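Side-chain contact in hypothetical protein TM1631 (Thermotoga maritima, PDB 1VPQ), which is of unknown function but belongs to the DUF72 family, whose members are placed among the TIM-barrel proteins: residues R119-L124 and V243-V248. Numbering follows the deposited sequence.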
loop_
_atom_site.group_PDB
_atom_site.type_symbol
_atom_site.label_atom_id
_atom_site.label_comp_id
_atom_site.label_asym_id
_atom_site.label_seq_id
_atom_site.Cartn_x
_atom_site.Cartn_y
_atom_site.Cartn_z
ATOM N N ARG A 119 -8.113 11.319 -8.435
ATOM C CA ARG A 119 -6.712 10.917 -8.391
ATOM C C ARG A 119 -6.515 9.838 -7.333
ATOM O O ARG A 119 -5.608 9.017 -7.443
ATOM C CB ARG A 119 -5.817 12.123 -8.098
ATOM C CG ARG A 119 -6.298 13.411 -8.765
ATOM C CD ARG A 119 -5.170 14.284 -9.276
ATOM N NE ARG A 119 -4.480 13.685 -10.424
ATOM C CZ ARG A 119 -3.750 14.354 -11.315
ATOM N NH1 ARG A 119 -3.594 15.670 -11.237
ATOM N NH2 ARG A 119 -3.172 13.696 -12.301
ATOM N N LEU A 120 -7.376 9.846 -6.314
ATOM C CA LEU A 120 -7.312 8.886 -5.221
ATOM C C LEU A 120 -8.146 7.651 -5.520
ATOM O O LEU A 120 -9.362 7.740 -5.674
ATOM C CB LEU A 120 -7.796 9.526 -3.920
ATOM C CG LEU A 120 -7.770 8.614 -2.686
ATOM C CD1 LEU A 120 -6.422 7.940 -2.523
ATOM C CD2 LEU A 120 -8.113 9.383 -1.424
ATOM N N LYS A 121 -7.477 6.502 -5.582
ATOM C CA LYS A 121 -8.120 5.226 -5.908
ATOM C C LYS A 121 -8.523 4.419 -4.667
ATOM O O LYS A 121 -9.492 3.654 -4.714
ATOM C CB LYS A 121 -7.187 4.373 -6.783
ATOM C CG LYS A 121 -6.976 4.897 -8.203
ATOM C CD LYS A 121 -8.178 4.659 -9.090
ATOM C CE LYS A 121 -7.781 4.493 -10.548
ATOM N NZ LYS A 121 -8.967 4.412 -11.437
ATOM N N MET A 122 -7.774 4.575 -3.577
ATOM C CA MET A 122 -7.958 3.747 -2.381
ATOM C C MET A 122 -7.221 4.326 -1.173
ATOM O O MET A 122 -6.149 4.918 -1.314
ATOM C CB MET A 122 -7.449 2.325 -2.657
ATOM C CG MET A 122 -7.708 1.278 -1.570
ATOM S SD MET A 122 -9.364 0.580 -1.558
ATOM C CE MET A 122 -9.587 -0.075 -3.207
ATOM N N THR A 123 -7.817 4.154 0.008
ATOM C CA THR A 123 -7.162 4.498 1.273
ATOM C C THR A 123 -6.767 3.217 2.003
ATOM O O THR A 123 -7.540 2.270 2.066
ATOM C CB THR A 123 -8.056 5.392 2.158
ATOM O OG1 THR A 123 -8.254 6.644 1.497
ATOM C CG2 THR A 123 -7.411 5.663 3.519
ATOM N N LEU A 124 -5.551 3.197 2.539
ATOM C CA LEU A 124 -4.991 1.997 3.154
ATOM C C LEU A 124 -4.876 2.148 4.659
ATOM O O LEU A 124 -4.259 3.103 5.154
ATOM C CB LEU A 124 -3.608 1.694 2.576
ATOM C CG LEU A 124 -2.847 0.508 3.179
ATOM C CD1 LEU A 124 -3.504 -0.827 2.820
ATOM C CD2 LEU A 124 -1.396 0.520 2.739
ATOM N N VAL A 243 -12.344 -8.657 -10.486
ATOM C CA VAL A 243 -12.525 -7.312 -9.911
ATOM C C VAL A 243 -12.438 -6.191 -10.951
ATOM O O VAL A 243 -11.977 -6.407 -12.073
ATOM C CB VAL A 243 -11.519 -7.049 -8.774
ATOM C CG1 VAL A 243 -11.724 -8.058 -7.642
ATOM C CG2 VAL A 243 -10.090 -7.097 -9.279
ATOM N N LYS A 244 -12.905 -4.999 -10.573
ATOM C CA LYS A 244 -12.897 -3.839 -11.476
ATOM C C LYS A 244 -11.454 -3.407 -11.746
ATOM O O LYS A 244 -11.074 -3.192 -12.897
ATOM C CB LYS A 244 -13.663 -2.641 -10.896
ATOM C CG LYS A 244 -15.029 -2.921 -10.298
ATOM C CD LYS A 244 -15.970 -3.608 -11.262
ATOM C CE LYS A 244 -17.347 -3.831 -10.623
ATOM N NZ LYS A 244 -18.006 -2.550 -10.271
ATOM N N GLU A 245 -10.672 -3.275 -10.669
ATOM C CA GLU A 245 -9.258 -2.885 -10.751
ATOM C C GLU A 245 -8.438 -3.546 -9.649
ATOM O O GLU A 245 -8.968 -3.899 -8.596
ATOM C CB GLU A 245 -9.097 -1.369 -10.642
ATOM C CG GLU A 245 -9.573 -0.590 -11.859
ATOM C CD GLU A 245 -9.783 0.886 -11.585
ATOM O OE1 GLU A 245 -9.216 1.418 -10.611
ATOM O OE2 GLU A 245 -10.537 1.520 -12.356
ATOM N N THR A 246 -7.139 -3.697 -9.905
ATOM C CA THR A 246 -6.198 -4.300 -8.959
ATOM C C THR A 246 -5.021 -3.353 -8.787
ATOM O O THR A 246 -4.500 -2.831 -9.773
ATOM C CB THR A 246 -5.677 -5.670 -9.467
ATOM O OG1 THR A 246 -6.738 -6.631 -9.459
ATOM C CG2 THR A 246 -4.540 -6.194 -8.601
ATOM N N TYR A 247 -4.609 -3.141 -7.540
ATOM C CA TYR A 247 -3.497 -2.247 -7.219
ATOM C C TYR A 247 -2.390 -3.044 -6.562
ATOM O O TYR A 247 -2.598 -3.675 -5.532
ATOM C CB TYR A 247 -3.954 -1.106 -6.301
ATOM C CG TYR A 247 -5.266 -0.519 -6.743
ATOM C CD1 TYR A 247 -5.371 0.170 -7.949
ATOM C CD2 TYR A 247 -6.415 -0.680 -5.977
ATOM C CE1 TYR A 247 -6.584 0.684 -8.374
ATOM C CE2 TYR A 247 -7.626 -0.168 -6.393
ATOM C CZ TYR A 247 -7.710 0.514 -7.592
ATOM O OH TYR A 247 -8.932 1.025 -8.005
ATOM N N VAL A 248 -1.210 -3.002 -7.159
ATOM C CA VAL A 248 -0.094 -3.825 -6.722
ATOM C C VAL A 248 1.070 -2.905 -6.386
ATOM O O VAL A 248 1.530 -2.144 -7.234
ATOM C CB VAL A 248 0.323 -4.819 -7.829
ATOM C CG1 VAL A 248 1.413 -5.755 -7.336
ATOM C CG2 VAL A 248 -0.892 -5.623 -8.341
HETATM O O HOH W 1 -11.219 2.532 -6.473
#
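Tyr247 and Lys121 face each other across the interior of a barrel, and their meeting illustrates how strands that share no backbone hydrogen bonds can still be joined through their side chains. Strands 120-124 and 245-248 approach to 9.3 Å between axes and cross at -58°, a gap bridged here by side chains that point inward, and by one water. The Tyr247 side chain runs across it at about a right angle to that of Lys121, whose CB lies obliquely against the ring, 4.0 Å from Tyr247 CZ. On the ring's edge, near its plane, Met122 CE comes to 3.7 Å from Tyr247 CE2; bends at chi2 (80°) and chi3 (56°) of the methionine turn this methyl to the tyrosine.

The polar ends are linked through one carboxylate oxygen. Tyr247 OH donates to Glu245 OE1 at 2.7 Å, on the anti side, while Lys121 NZ forms a salt bridge to the same Glu245 OE1 at 3.1 Å, on the syn side and from the opposite face of the carboxylate plane. A weak second bond joins Lys121 NZ to Glu245 OE2. Water completes the circuit, giving one hydrogen to Lys121 O and the other to Tyr247 OH, so the phenol oxygen both donates and accepts. With an alanine in place of Glu245, the Lys121 ammonium would probably lose this countercharge and the Tyr247 hydroxyl the acceptor of its hydrogen.

Tyr15 of strand 13-18, which lies beside strand 245-250, touches both Lys121 and Glu245, and Tyr80 of strand 80-84 offers the lysine a cation-pi partner. Such side chains meeting inside the barrel, contributed by the fourth and eighth strands near their N-terminal ends, are characteristic of a parallel beta/alpha barrel, the TIM-barrel fold.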